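Local coordinates for carbohydrate kinase, pfkB family (Enterococcus faecalis, PDB 3KTN), which is a putative 2-keto-3-deoxygluconate kinase, probably transferring phosphate from ATP to a sugar acid, and binds magnesium, at residues A[90-95]-A[274-279]; A[11-16]-A[31-36]; A[268-273]-A[309-314]; A[37-42]-A[314-319]; A[18-23]-A[94-99]. All blocks are in the same frame, centred on the assembly; numbering follows the deposited sequence.

Interaction 1 of 5, residues A[90-95]-A[274-279]; sequences FFAEMG and DRIGAG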
# COMPACT_ATOMS: atom_id res chain seq x y z
N PHE A 90 17.02 10.40 -8.57
CA PHE A 90 16.11 11.50 -8.81
C PHE A 90 14.70 11.13 -8.38
O PHE A 90 14.34 9.95 -8.30
CB PHE A 90 16.14 11.93 -10.29
CG PHE A 90 15.55 10.92 -11.24
CD1 PHE A 90 14.21 11.01 -11.62
CD2 PHE A 90 16.35 9.94 -11.83
CE1 PHE A 90 13.68 10.14 -12.57
CE2 PHE A 90 15.83 9.07 -12.78
CZ PHE A 90 14.49 9.18 -13.15
N PHE A 91 13.91 12.14 -8.07
CA PHE A 91 12.53 11.96 -7.67
C PHE A 91 11.69 12.37 -8.86
O PHE A 91 12.04 13.31 -9.58
CB PHE A 91 12.21 12.85 -6.47
CG PHE A 91 12.85 12.39 -5.20
CD1 PHE A 91 12.14 11.63 -4.27
CD2 PHE A 91 14.19 12.66 -4.95
CE1 PHE A 91 12.75 11.14 -3.12
CE2 PHE A 91 14.82 12.18 -3.80
CZ PHE A 91 14.09 11.42 -2.88
N ALA A 92 10.59 11.66 -9.08
CA ALA A 92 9.71 11.98 -10.19
C ALA A 92 8.27 12.05 -9.68
O ALA A 92 7.69 11.03 -9.31
CB ALA A 92 9.84 10.94 -11.29
N GLU A 93 7.72 13.25 -9.66
CA GLU A 93 6.34 13.46 -9.21
C GLU A 93 5.51 13.55 -10.48
O GLU A 93 5.63 14.52 -11.22
CB GLU A 93 6.24 14.75 -8.39
CG GLU A 93 6.97 14.70 -7.06
CD GLU A 93 7.11 16.07 -6.41
OE1 GLU A 93 8.10 16.76 -6.72
OE2 GLU A 93 6.22 16.46 -5.61
N MSE A 94 4.68 12.54 -10.73
CA MSE A 94 3.88 12.49 -11.95
C MSE A 94 2.82 13.58 -12.08
O MSE A 94 2.01 13.78 -11.18
CB MSE A 94 3.23 11.11 -12.09
CG MSE A 94 4.22 9.95 -11.98
SE MSE A 94 5.77 10.16 -13.16
CE MSE A 94 6.90 11.15 -12.05
N GLY A 95 2.86 14.28 -13.21
CA GLY A 95 1.91 15.33 -13.48
C GLY A 95 0.62 14.77 -14.07
O GLY A 95 0.47 13.56 -14.25
N ASP A 274 3.45 8.57 -18.62
CA ASP A 274 4.81 8.77 -18.09
C ASP A 274 5.77 8.78 -19.28
O ASP A 274 6.00 7.75 -19.90
CB ASP A 274 5.16 7.61 -17.15
CG ASP A 274 6.47 7.83 -16.39
OD1 ASP A 274 7.35 8.56 -16.88
OD2 ASP A 274 6.63 7.25 -15.30
N ARG A 275 6.35 9.94 -19.58
CA ARG A 275 7.27 10.03 -20.71
C ARG A 275 8.74 9.89 -20.36
O ARG A 275 9.58 9.83 -21.25
CB ARG A 275 7.07 11.35 -21.45
CG ARG A 275 7.14 12.55 -20.55
CD ARG A 275 7.15 13.84 -21.36
NE ARG A 275 8.45 14.02 -21.99
CZ ARG A 275 8.78 15.06 -22.74
NH1 ARG A 275 7.89 16.02 -22.97
NH2 ARG A 275 9.99 15.14 -23.26
N ILE A 276 9.05 9.83 -19.08
CA ILE A 276 10.45 9.72 -18.68
C ILE A 276 11.12 8.49 -19.27
O ILE A 276 10.66 7.37 -19.07
CB ILE A 276 10.59 9.70 -17.15
CG1 ILE A 276 9.88 10.93 -16.57
CG2 ILE A 276 12.07 9.72 -16.76
CD1 ILE A 276 9.92 11.00 -15.09
N GLY A 277 12.19 8.71 -20.03
CA GLY A 277 12.91 7.60 -20.64
C GLY A 277 12.30 7.04 -21.91
O GLY A 277 12.88 6.17 -22.54
N ALA A 278 11.12 7.53 -22.30
CA ALA A 278 10.45 7.04 -23.49
C ALA A 278 11.32 7.18 -24.73
O ALA A 278 11.15 6.44 -25.70
CB ALA A 278 9.13 7.76 -23.71
N GLY A 279 12.25 8.12 -24.70
CA GLY A 279 13.14 8.31 -25.83
C GLY A 279 14.02 7.08 -26.02
O GLY A 279 14.44 6.78 -27.13

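Interaction 2 of 5, residues A[11-16]-A[31-36]; sequences VMLRFT and MNFVGT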
# COMPACT_ATOMS: atom_id res chain seq x y z
N VAL A 11 23.63 3.94 -13.95
CA VAL A 11 22.46 3.35 -13.31
C VAL A 11 22.03 4.39 -12.28
O VAL A 11 22.87 4.88 -11.52
CB VAL A 11 22.77 2.06 -12.54
CG1 VAL A 11 21.57 1.68 -11.67
CG2 VAL A 11 23.09 0.93 -13.50
N MSE A 12 20.75 4.73 -12.26
CA MSE A 12 20.23 5.69 -11.29
C MSE A 12 19.01 5.14 -10.55
O MSE A 12 18.30 4.27 -11.06
CB MSE A 12 19.79 6.99 -11.98
CG MSE A 12 20.91 7.97 -12.32
SE MSE A 12 20.15 9.70 -12.76
CE MSE A 12 20.27 10.55 -11.03
N LEU A 13 18.78 5.66 -9.36
CA LEU A 13 17.63 5.29 -8.56
C LEU A 13 16.54 6.30 -8.88
O LEU A 13 16.80 7.50 -8.87
CB LEU A 13 17.93 5.40 -7.06
CG LEU A 13 18.62 4.32 -6.25
CD1 LEU A 13 19.64 3.59 -7.06
CD2 LEU A 13 19.25 4.96 -5.02
N ARG A 14 15.33 5.83 -9.17
CA ARG A 14 14.22 6.74 -9.42
C ARG A 14 13.20 6.51 -8.31
O ARG A 14 12.81 5.37 -8.05
CB ARG A 14 13.54 6.49 -10.77
CG ARG A 14 12.26 7.30 -10.92
CD ARG A 14 11.54 7.05 -12.24
NE ARG A 14 10.12 7.42 -12.14
CZ ARG A 14 9.29 7.48 -13.17
NH1 ARG A 14 9.72 7.20 -14.40
NH2 ARG A 14 8.01 7.80 -12.98
N PHE A 15 12.78 7.59 -7.67
CA PHE A 15 11.80 7.51 -6.59
C PHE A 15 10.52 8.17 -7.09
O PHE A 15 10.53 9.31 -7.53
CB PHE A 15 12.31 8.24 -5.35
CG PHE A 15 13.53 7.61 -4.74
CD1 PHE A 15 13.44 6.38 -4.08
CD2 PHE A 15 14.76 8.24 -4.81
CE1 PHE A 15 14.57 5.80 -3.50
CE2 PHE A 15 15.89 7.67 -4.23
CZ PHE A 15 15.79 6.44 -3.58
N THR A 16 9.41 7.45 -7.01
CA THR A 16 8.15 7.99 -7.49
C THR A 16 7.02 7.74 -6.52
O THR A 16 6.82 6.60 -6.07
CB THR A 16 7.75 7.34 -8.83
OG1 THR A 16 8.87 7.34 -9.71
CG2 THR A 16 6.55 8.08 -9.48
N MSE A 31 10.59 2.68 -5.72
CA MSE A 31 11.92 2.98 -6.25
C MSE A 31 12.26 2.00 -7.36
O MSE A 31 11.88 0.84 -7.31
CB MSE A 31 12.97 2.85 -5.14
CG MSE A 31 14.41 2.96 -5.64
SE MSE A 31 15.74 2.46 -4.29
CE MSE A 31 15.88 0.58 -4.68
N ASN A 32 12.99 2.47 -8.36
CA ASN A 32 13.40 1.58 -9.44
C ASN A 32 14.80 1.96 -9.90
O ASN A 32 15.25 3.08 -9.68
CB ASN A 32 12.42 1.64 -10.62
CG ASN A 32 11.02 1.17 -10.23
OD1 ASN A 32 10.18 1.97 -9.81
ND2 ASN A 32 10.79 -0.13 -10.34
N PHE A 33 15.48 1.00 -10.53
CA PHE A 33 16.81 1.23 -11.06
C PHE A 33 16.61 1.51 -12.54
O PHE A 33 16.13 0.66 -13.28
CB PHE A 33 17.70 0.00 -10.85
CG PHE A 33 18.10 -0.20 -9.42
CD1 PHE A 33 19.22 0.45 -8.91
CD2 PHE A 33 17.34 -0.99 -8.58
CE1 PHE A 33 19.57 0.30 -7.56
CE2 PHE A 33 17.68 -1.14 -7.23
CZ PHE A 33 18.80 -0.50 -6.73
N VAL A 34 16.95 2.73 -12.95
CA VAL A 34 16.79 3.14 -14.32
C VAL A 34 18.08 3.82 -14.81
O VAL A 34 19.10 3.82 -14.11
CB VAL A 34 15.58 4.12 -14.46
CG1 VAL A 34 14.30 3.44 -13.98
CG2 VAL A 34 15.84 5.38 -13.62
N GLY A 35 18.00 4.38 -16.01
CA GLY A 35 19.13 5.05 -16.62
C GLY A 35 19.04 4.79 -18.11
O GLY A 35 18.44 3.78 -18.52
N THR A 36 19.60 5.67 -18.94
CA THR A 36 19.57 5.49 -20.39
C THR A 36 20.02 4.09 -20.80
O THR A 36 19.32 3.41 -21.55
CB THR A 36 20.46 6.54 -21.11
OG1 THR A 36 19.82 7.81 -21.06
CG2 THR A 36 20.69 6.15 -22.58
O HOH W 1 10.30 4.74 -9.45

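Interaction 3 of 5, residues A[268-273]-A[309-314]; sequences RPLLNL and LAHTIQ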
# COMPACT_ATOMS: atom_id res chain seq x y z
N ARG A 268 1.52 9.62 -34.83
CA ARG A 268 0.80 8.64 -34.02
C ARG A 268 0.21 9.36 -32.81
O ARG A 268 0.92 10.05 -32.08
CB ARG A 268 1.75 7.56 -33.51
CG ARG A 268 2.60 6.88 -34.57
CD ARG A 268 1.84 5.77 -35.26
NE ARG A 268 1.20 4.90 -34.28
CZ ARG A 268 0.65 3.73 -34.57
NH1 ARG A 268 0.68 3.27 -35.81
NH2 ARG A 268 0.06 3.02 -33.61
N PRO A 269 -1.11 9.22 -32.60
CA PRO A 269 -1.71 9.89 -31.44
C PRO A 269 -0.91 9.45 -30.21
O PRO A 269 -0.58 8.27 -30.08
CB PRO A 269 -3.14 9.36 -31.43
CG PRO A 269 -3.42 9.10 -32.89
CD PRO A 269 -2.12 8.47 -33.36
N LEU A 270 -0.60 10.39 -29.32
CA LEU A 270 0.19 10.08 -28.13
C LEU A 270 -0.56 10.38 -26.83
O LEU A 270 -1.07 11.49 -26.64
CB LEU A 270 1.49 10.89 -28.16
CG LEU A 270 2.48 10.77 -26.99
CD1 LEU A 270 3.15 9.42 -27.02
CD2 LEU A 270 3.53 11.87 -27.11
N LEU A 271 -0.62 9.39 -25.94
CA LEU A 271 -1.27 9.54 -24.64
C LEU A 271 -0.17 9.39 -23.59
O LEU A 271 0.46 8.34 -23.46
CB LEU A 271 -2.38 8.50 -24.47
CG LEU A 271 -3.56 8.73 -25.42
CD1 LEU A 271 -4.60 7.63 -25.25
CD2 LEU A 271 -4.19 10.10 -25.13
N ASN A 272 0.04 10.47 -22.85
CA ASN A 272 1.10 10.55 -21.85
C ASN A 272 0.78 10.18 -20.41
O ASN A 272 0.15 10.96 -19.69
CB ASN A 272 1.68 11.97 -21.90
CG ASN A 272 2.91 12.13 -21.02
OD1 ASN A 272 3.24 11.27 -20.21
ND2 ASN A 272 3.60 13.27 -21.18
N LEU A 273 1.21 9.00 -19.98
CA LEU A 273 1.02 8.61 -18.60
C LEU A 273 2.37 8.88 -17.92
O LEU A 273 2.43 9.37 -16.80
CB LEU A 273 0.66 7.12 -18.48
CG LEU A 273 0.54 6.55 -17.07
CD1 LEU A 273 -0.51 7.33 -16.26
CD2 LEU A 273 0.16 5.08 -17.13
N LEU A 309 4.09 3.42 -26.96
CA LEU A 309 3.80 2.43 -25.93
C LEU A 309 4.52 2.75 -24.62
O LEU A 309 3.95 2.58 -23.55
CB LEU A 309 4.22 1.04 -26.40
CG LEU A 309 3.30 0.33 -27.40
CD1 LEU A 309 4.00 -0.89 -27.95
CD2 LEU A 309 1.99 -0.05 -26.72
N ALA A 310 5.76 3.23 -24.72
CA ALA A 310 6.54 3.56 -23.53
C ALA A 310 5.87 4.65 -22.71
O ALA A 310 6.03 4.70 -21.48
CB ALA A 310 7.94 4.00 -23.92
N HIS A 311 5.12 5.53 -23.37
CA HIS A 311 4.41 6.61 -22.67
C HIS A 311 3.22 6.09 -21.87
O HIS A 311 2.71 6.79 -20.99
CB HIS A 311 3.92 7.68 -23.66
CG HIS A 311 5.01 8.52 -24.25
ND1 HIS A 311 5.93 8.03 -25.14
CD2 HIS A 311 5.31 9.83 -24.08
CE1 HIS A 311 6.75 9.00 -25.50
NE2 HIS A 311 6.40 10.10 -24.87
N THR A 312 2.77 4.87 -22.16
CA THR A 312 1.64 4.29 -21.45
C THR A 312 2.11 3.37 -20.33
O THR A 312 1.29 2.80 -19.59
CB THR A 312 0.78 3.44 -22.37
OG1 THR A 312 1.46 2.21 -22.62
CG2 THR A 312 0.52 4.17 -23.69
N ILE A 313 3.43 3.21 -20.21
CA ILE A 313 4.02 2.34 -19.20
C ILE A 313 4.57 3.18 -18.06
O ILE A 313 5.37 4.09 -18.28
CB ILE A 313 5.15 1.48 -19.81
CG1 ILE A 313 4.55 0.52 -20.86
CG2 ILE A 313 5.89 0.71 -18.72
CD1 ILE A 313 5.56 -0.37 -21.59
N GLN A 314 4.13 2.89 -16.83
CA GLN A 314 4.62 3.66 -15.69
C GLN A 314 6.11 3.38 -15.49
O GLN A 314 6.54 2.22 -15.56
CB GLN A 314 3.83 3.28 -14.43
CG GLN A 314 2.35 3.66 -14.52
CD GLN A 314 1.57 3.29 -13.27
OE1 GLN A 314 1.78 3.87 -12.19
NE2 GLN A 314 0.69 2.30 -13.40

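Interaction 4 of 5, residues A[37-42]-A[314-319]; sequences GVNLLA and QGDIPL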
# COMPACT_ATOMS: atom_id res chain seq x y z
N GLY A 37 21.18 3.66 -20.31
CA GLY A 37 21.68 2.34 -20.64
C GLY A 37 20.80 1.21 -20.14
O GLY A 37 20.67 0.17 -20.79
N VAL A 38 20.18 1.39 -18.97
CA VAL A 38 19.31 0.37 -18.41
C VAL A 38 18.04 0.26 -19.24
O VAL A 38 17.64 -0.84 -19.63
CB VAL A 38 18.94 0.70 -16.94
CG1 VAL A 38 18.08 -0.41 -16.34
CG2 VAL A 38 20.22 0.87 -16.13
N ASN A 39 17.42 1.41 -19.54
CA ASN A 39 16.18 1.43 -20.32
C ASN A 39 16.39 0.81 -21.68
O ASN A 39 15.57 0.00 -22.16
CB ASN A 39 15.67 2.87 -20.51
CG ASN A 39 15.52 3.61 -19.19
OD1 ASN A 39 15.45 3.01 -18.12
ND2 ASN A 39 15.46 4.94 -19.27
N LEU A 40 17.49 1.20 -22.32
CA LEU A 40 17.81 0.69 -23.65
C LEU A 40 18.01 -0.82 -23.65
O LEU A 40 17.31 -1.54 -24.37
CB LEU A 40 19.08 1.37 -24.17
CG LEU A 40 19.50 0.93 -25.58
CD1 LEU A 40 18.40 1.31 -26.57
CD2 LEU A 40 20.82 1.59 -25.97
N LEU A 41 18.96 -1.29 -22.85
CA LEU A 41 19.25 -2.72 -22.79
C LEU A 41 18.06 -3.56 -22.31
O LEU A 41 17.86 -4.69 -22.79
CB LEU A 41 20.46 -2.97 -21.90
CG LEU A 41 21.77 -2.29 -22.34
CD1 LEU A 41 22.91 -2.79 -21.45
CD2 LEU A 41 22.06 -2.59 -23.81
N ALA A 42 17.28 -3.02 -21.38
CA ALA A 42 16.12 -3.74 -20.85
C ALA A 42 15.13 -4.01 -21.97
O ALA A 42 14.63 -5.13 -22.11
CB ALA A 42 15.44 -2.92 -19.75
N GLN A 314 4.13 2.89 -16.83
CA GLN A 314 4.62 3.66 -15.69
C GLN A 314 6.11 3.38 -15.49
O GLN A 314 6.54 2.22 -15.56
CB GLN A 314 3.83 3.28 -14.43
CG GLN A 314 2.35 3.66 -14.52
CD GLN A 314 1.57 3.29 -13.27
OE1 GLN A 314 1.78 3.87 -12.19
NE2 GLN A 314 0.69 2.30 -13.40
N GLY A 315 6.90 4.43 -15.27
CA GLY A 315 8.33 4.23 -15.08
C GLY A 315 9.14 4.35 -16.35
O GLY A 315 8.58 4.32 -17.46
N ASP A 316 10.45 4.49 -16.20
CA ASP A 316 11.40 4.65 -17.32
C ASP A 316 11.62 3.44 -18.22
O ASP A 316 11.86 3.59 -19.42
CB ASP A 316 12.79 5.04 -16.80
CG ASP A 316 12.79 6.31 -15.99
OD1 ASP A 316 13.64 7.17 -16.27
OD2 ASP A 316 11.95 6.45 -15.07
N ILE A 317 11.59 2.25 -17.63
CA ILE A 317 11.85 1.03 -18.38
C ILE A 317 10.77 0.65 -19.38
O ILE A 317 9.63 0.41 -19.01
CB ILE A 317 12.06 -0.19 -17.44
CG1 ILE A 317 12.99 0.18 -16.28
CG2 ILE A 317 12.65 -1.35 -18.24
CD1 ILE A 317 14.41 0.45 -16.69
N PRO A 318 11.13 0.58 -20.68
CA PRO A 318 10.19 0.21 -21.74
C PRO A 318 10.13 -1.32 -21.75
O PRO A 318 11.02 -1.98 -22.31
CB PRO A 318 10.84 0.76 -23.02
CG PRO A 318 11.89 1.74 -22.51
CD PRO A 318 12.39 1.09 -21.26
N LEU A 319 9.10 -1.87 -21.13
CA LEU A 319 8.91 -3.31 -21.04
C LEU A 319 7.96 -3.81 -22.12
O LEU A 319 6.82 -4.19 -21.83
CB LEU A 319 8.37 -3.67 -19.65
CG LEU A 319 9.27 -3.29 -18.46
CD1 LEU A 319 8.46 -3.31 -17.18
CD2 LEU A 319 10.44 -4.23 -18.36

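Interaction 5 of 5, residues A[18-23]-A[94-99]; sequences PEYLML and MGYGIR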
# COMPACT_ATOMS: atom_id res chain seq x y z
N PRO A 18 3.18 7.12 -5.42
CA PRO A 18 2.17 6.45 -6.25
C PRO A 18 1.14 7.40 -6.88
O PRO A 18 1.03 8.58 -6.51
CB PRO A 18 1.54 5.44 -5.28
CG PRO A 18 1.76 6.04 -3.93
CD PRO A 18 3.13 6.66 -4.02
N GLU A 19 0.41 6.87 -7.86
CA GLU A 19 -0.64 7.61 -8.57
C GLU A 19 -0.10 8.94 -9.11
O GLU A 19 0.90 8.94 -9.83
CB GLU A 19 -1.84 7.80 -7.62
CG GLU A 19 -2.39 6.42 -7.12
CD GLU A 19 -3.58 6.53 -6.16
OE1 GLU A 19 -3.64 5.76 -5.18
OE2 GLU A 19 -4.47 7.37 -6.38
N TYR A 20 -0.75 10.06 -8.79
CA TYR A 20 -0.30 11.38 -9.25
C TYR A 20 0.02 12.26 -8.05
O TYR A 20 -0.05 13.48 -8.12
CB TYR A 20 -1.39 12.06 -10.09
CG TYR A 20 -1.89 11.21 -11.24
CD1 TYR A 20 -1.19 11.17 -12.46
CD2 TYR A 20 -3.04 10.43 -11.11
CE1 TYR A 20 -1.64 10.37 -13.52
CE2 TYR A 20 -3.49 9.63 -12.16
CZ TYR A 20 -2.79 9.61 -13.35
OH TYR A 20 -3.23 8.81 -14.38
N LEU A 21 0.38 11.61 -6.95
CA LEU A 21 0.69 12.31 -5.70
C LEU A 21 2.02 13.06 -5.72
O LEU A 21 2.95 12.72 -6.46
CB LEU A 21 0.67 11.30 -4.54
CG LEU A 21 -0.67 10.61 -4.32
CD1 LEU A 21 -0.52 9.48 -3.31
CD2 LEU A 21 -1.69 11.64 -3.82
N MSE A 22 2.11 14.09 -4.89
CA MSE A 22 3.32 14.90 -4.80
C MSE A 22 4.11 14.49 -3.56
O MSE A 22 3.56 13.83 -2.67
CB MSE A 22 2.97 16.39 -4.70
CG MSE A 22 2.16 16.90 -5.89
SE MSE A 22 1.62 18.77 -5.69
CE MSE A 22 -0.07 18.50 -4.82
N LEU A 23 5.38 14.86 -3.52
CA LEU A 23 6.24 14.55 -2.38
C LEU A 23 5.66 15.09 -1.08
O LEU A 23 5.74 14.43 -0.06
CB LEU A 23 7.65 15.13 -2.59
CG LEU A 23 8.51 14.33 -3.56
CD1 LEU A 23 9.80 15.08 -3.85
CD2 LEU A 23 8.78 12.95 -2.95
N MSE A 94 4.68 12.54 -10.73
CA MSE A 94 3.88 12.49 -11.95
C MSE A 94 2.82 13.58 -12.08
O MSE A 94 2.01 13.78 -11.18
CB MSE A 94 3.23 11.11 -12.09
CG MSE A 94 4.22 9.95 -11.98
SE MSE A 94 5.77 10.16 -13.16
CE MSE A 94 6.90 11.15 -12.05
N GLY A 95 2.86 14.28 -13.21
CA GLY A 95 1.91 15.33 -13.48
C GLY A 95 0.62 14.77 -14.07
O GLY A 95 0.47 13.56 -14.25
N TYR A 96 -0.31 15.67 -14.37
CA TYR A 96 -1.60 15.30 -14.92
C TYR A 96 -2.14 16.54 -15.62
O TYR A 96 -2.04 17.64 -15.09
CB TYR A 96 -2.54 14.92 -13.77
CG TYR A 96 -3.88 14.39 -14.21
CD1 TYR A 96 -4.11 13.02 -14.31
CD2 TYR A 96 -4.94 15.26 -14.51
CE1 TYR A 96 -5.36 12.52 -14.68
CE2 TYR A 96 -6.18 14.77 -14.88
CZ TYR A 96 -6.39 13.40 -14.97
OH TYR A 96 -7.62 12.91 -15.32
N GLY A 97 -2.71 16.36 -16.81
CA GLY A 97 -3.25 17.50 -17.52
C GLY A 97 -2.21 18.59 -17.69
O GLY A 97 -1.09 18.32 -18.12
N ILE A 98 -2.55 19.83 -17.34
CA ILE A 98 -1.59 20.91 -17.49
C ILE A 98 -0.55 20.98 -16.37
O ILE A 98 0.38 21.78 -16.42
CB ILE A 98 -2.29 22.29 -17.61
CG1 ILE A 98 -3.08 22.58 -16.33
CG2 ILE A 98 -3.21 22.29 -18.83
CD1 ILE A 98 -3.50 24.04 -16.21
N ARG A 99 -0.70 20.14 -15.35
CA ARG A 99 0.29 20.14 -14.27
C ARG A 99 1.45 19.28 -14.75
O ARG A 99 1.31 18.07 -14.93
CB ARG A 99 -0.30 19.55 -12.98
CG ARG A 99 0.69 19.50 -11.82
CD ARG A 99 -0.06 19.30 -10.49
NE ARG A 99 -0.72 18.00 -10.38
CZ ARG A 99 -0.13 16.90 -9.94
NH1 ARG A 99 1.14 16.93 -9.57
NH2 ARG A 99 -0.81 15.76 -9.86
O HOH W 2 2.81 14.76 -8.76
O HOH W 3 3.70 10.92 -8.44

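Interaction 1 of 5, residues A[90-95]-A[274-279]
I276 makes the largest share of this contact. Its CD1 meets the methyl CB of A92 at 3.8 Å. This is the tight, apolar part. The extended side chain of I276 (chi2 179°) brings CD1 against the end of strand 88-93. F90 lies more loosely against the other branch, with CZ 4.4 Å from I276 CG2. The second close meeting is between M94, a selenomethionine, and D274. M94 is bent at chi2 (-51°), which carries its selenium over to the carboxylate. M94 SE then sits 3.7 Å from D274 OD2, a packing contact without a hydrogen bond. OD2 has its polar partners outside the two segments: R14 makes a salt bridge with it and the backbone N of G315 donates to it. The other oxygen stays local. D274 OD1 accepts from the backbone N of I276 at 3.1 Å, which makes an Asx turn. The bent N-H angle of 140° fits so short a loop. The side with R275 and G277 is looser. Both are partly exposed and leave the strand untouched. R275 instead forms a salt bridge with D335 of a third subunit. A type II turn from R275 to A278 leads into helix 278-291. D274 and I276 belong to the magnesium site seen here. The loop runs on into G277, A278 and G279, the start of the GAGD motif of PfkB-family kinases.

Interaction 2 of 5, residues A[11-16]-A[31-36]
The carbonyl oxygen of R14 is gripped from several directions. The backbone N of N32 donates to it in the carbonyl plane, 2.9 Å from N to R14 O. CA of M31 adds a C-H contact. A water lies within hydrogen-bonding distance of R14 O, N32 OD1 (2.8 Å) and T16 OG1, and shares its protons among the acceptors around it. It bridges the two strands. Strands 12-16 and 28-34 pair antiparallel as a hairpin. R14 with N32 and M12 with V34 are the hydrogen-bonded pairs. The shortest bond runs from M12 N to V34 O at 2.6 Å, nearly straight at 173°. L13 CD1 lies 3.3 Å from F33 CE1, a tight fit between side chains that run side by side. V11 CG1 reaches the edge of the same F33 ring. The selenium of M31 is 4.7 Å from the centre of the F15 ring and oblique to it, a Met-aromatic contact. F15 also stacks on F15 of a second subunit. R14, on the other face, is extended (chi1 172°), and NE donates to T16 OG1 at 2.7 Å in the guanidinium plane. NH1 and NH2 go on to salt bridges with D316 and D274. The face of L13, F15, M31 and F33 is apolar and packs on helix 61-72 and on a second subunit, while the other holds a fixed arginine beside the magnesium site.

Interaction 3 of 5, residues A[268-273]-A[309-314]
L270 lays its CD1 over one face of the H311 imidazole. This is a CH-pi contact: the methyl carbon L270 CD1 is 3.6 Å from the centre of the H311 ring and close to its normal. It joins the chain leaving strand 262-269, an edge strand of the large sheet within this chain, to the type I turn A310-I313 at the C-terminal end of helix 296-310. The two side chains cross at about a right angle. L270 has CG opposite the backbone N (chi1 179°), which extends the leucine across the ring. The ring is also held by its nitrogens: ND1 bonds G307 O and NE2 bonds R243. Its rotation is therefore well defined. One backbone hydrogen bond crosses: L273 N donates to H311 O at 2.9 Å with an angle of 151°. The turn braces itself as well. L309 O accepts from both T312 N and T312 OG1, with OG1 at 2.7 Å from that oxygen. Beyond the turn, a fourth subunit covers the contact, with R99 of that subunit donating to T312 O and Y96 of that subunit packing on L273. Within the chain, L273 CD2 ends 3.5 Å from T312 O and 3.7 Å from Q314 CG.

Interaction 4 of 5, residues A[37-42]-A[314-319]
Helix 36-46 meets here the loop that joins helices 296-310 and 322-330. Its first turns lie against I317, P318 and D316, beside the magnesium site of this ribokinase-like fold. No hydrogen bond crosses between the two segments. The fit is by shape. I317 reaches the helix with both branches. Its CG2 touches A42 CB at 3.5 Å. Its CD1, folded round by a chi2 of -68°, packs on V38 CG1 at 3.8 Å. The same methyl, I317 CD1, comes to 3.1 Å from N39 OD1, the tightest approach of the contact. The two side chains cross there at about a right angle. P318 lies next along the loop, and its ring carbon CD rests 3.5 Å from the carbonyl O of N39 and near its CB. D316 brings CB alongside the N39 amide, 3.6 Å from N39 OD1. The amide and carboxylate planes are turned 48° apart. Both groups take their polar partners from outside these segments. N39 ND2 donates to D280 OD2, in the GAGD sequence at the start of helix 278-291, which ties helix 36-46 to helix 278-291. D316 OD2 makes a salt bridge with R14, and the CB side of D316 faces V34. The bond to D280 fixes which way the N39 amide is turned, so that OD1 faces the methyl of I317. Apolar contacts hold the loop and helix together, while the polar ends of N39 and D316 are taken up by D280 and R14, near the magnesium site.

Interaction 5 of 5, residues A[18-23]-A[94-99]
M94 begins the second segment, and its CB lies 4.4 Å from CD1 of Y20. Two waters link its backbone to the first segment. Water 3 accepts from M94 N and donates to L21 O. Water 2 lies near M94 O and Y20 O and accepts from R99 NH1. G95 follows, with its carbonyl O 3.4 Å from Y20 CD1. Y96 then turns its ring edge onto the face of Y20. This is a T-shaped pair, with ring centres 5.0 Å apart and planes at 80°. Y96 CD1 stands over the centre of the Y20 ring. Its chi1 of -174°, with CG away from the backbone N, points the ring there. G97 and I98 form the tip of a type II' turn from Y96 to R99, closed by backbone bonds in both directions. R99 returns toward the first segment. Its NH2 donates to Y20 O at 3.0 Å, in the carbonyl plane on a lone pair. The chain bends at chi3 to reach it, and NH1 rests 3.8 Å from M22 CG. NH2 also donates to T312 O of a third subunit, and E19 has a salt bridge to R30 of that subunit. The buried guanidinium is thus met by two carbonyl oxygens and a water. Its charge would probably polarise those carbonyls, and it links two loops of the four-stranded sheet, which probably forms the lid as in ribokinase-like kinases, to a neighbouring chain.

From the N terminus, interaction 2 closes the short hairpin of strands 12-16 and 28-34. Interaction 5 starts inside that hairpin, at 18-23, and closes on 94-99, so it crosses interaction 2. Interaction 4 leaves from helix 36-46 and ends at 314-319, the longest loop; it crosses interaction 5. Interaction 1 opens on 90-95, sharing M94 and G95 with interaction 5, and nests inside interaction 4. Interaction 3 joins 268-273 to 309-314, crosses interaction 1 and also lies within interaction 4. Interactions 2 and 5 hold the four-stranded sheet and its loops, interactions 3 and 4 lie in the larger part of the fold, and interaction 1 joins the two. R14, D274, D316 and G315 connect interactions 1, 2 and 4.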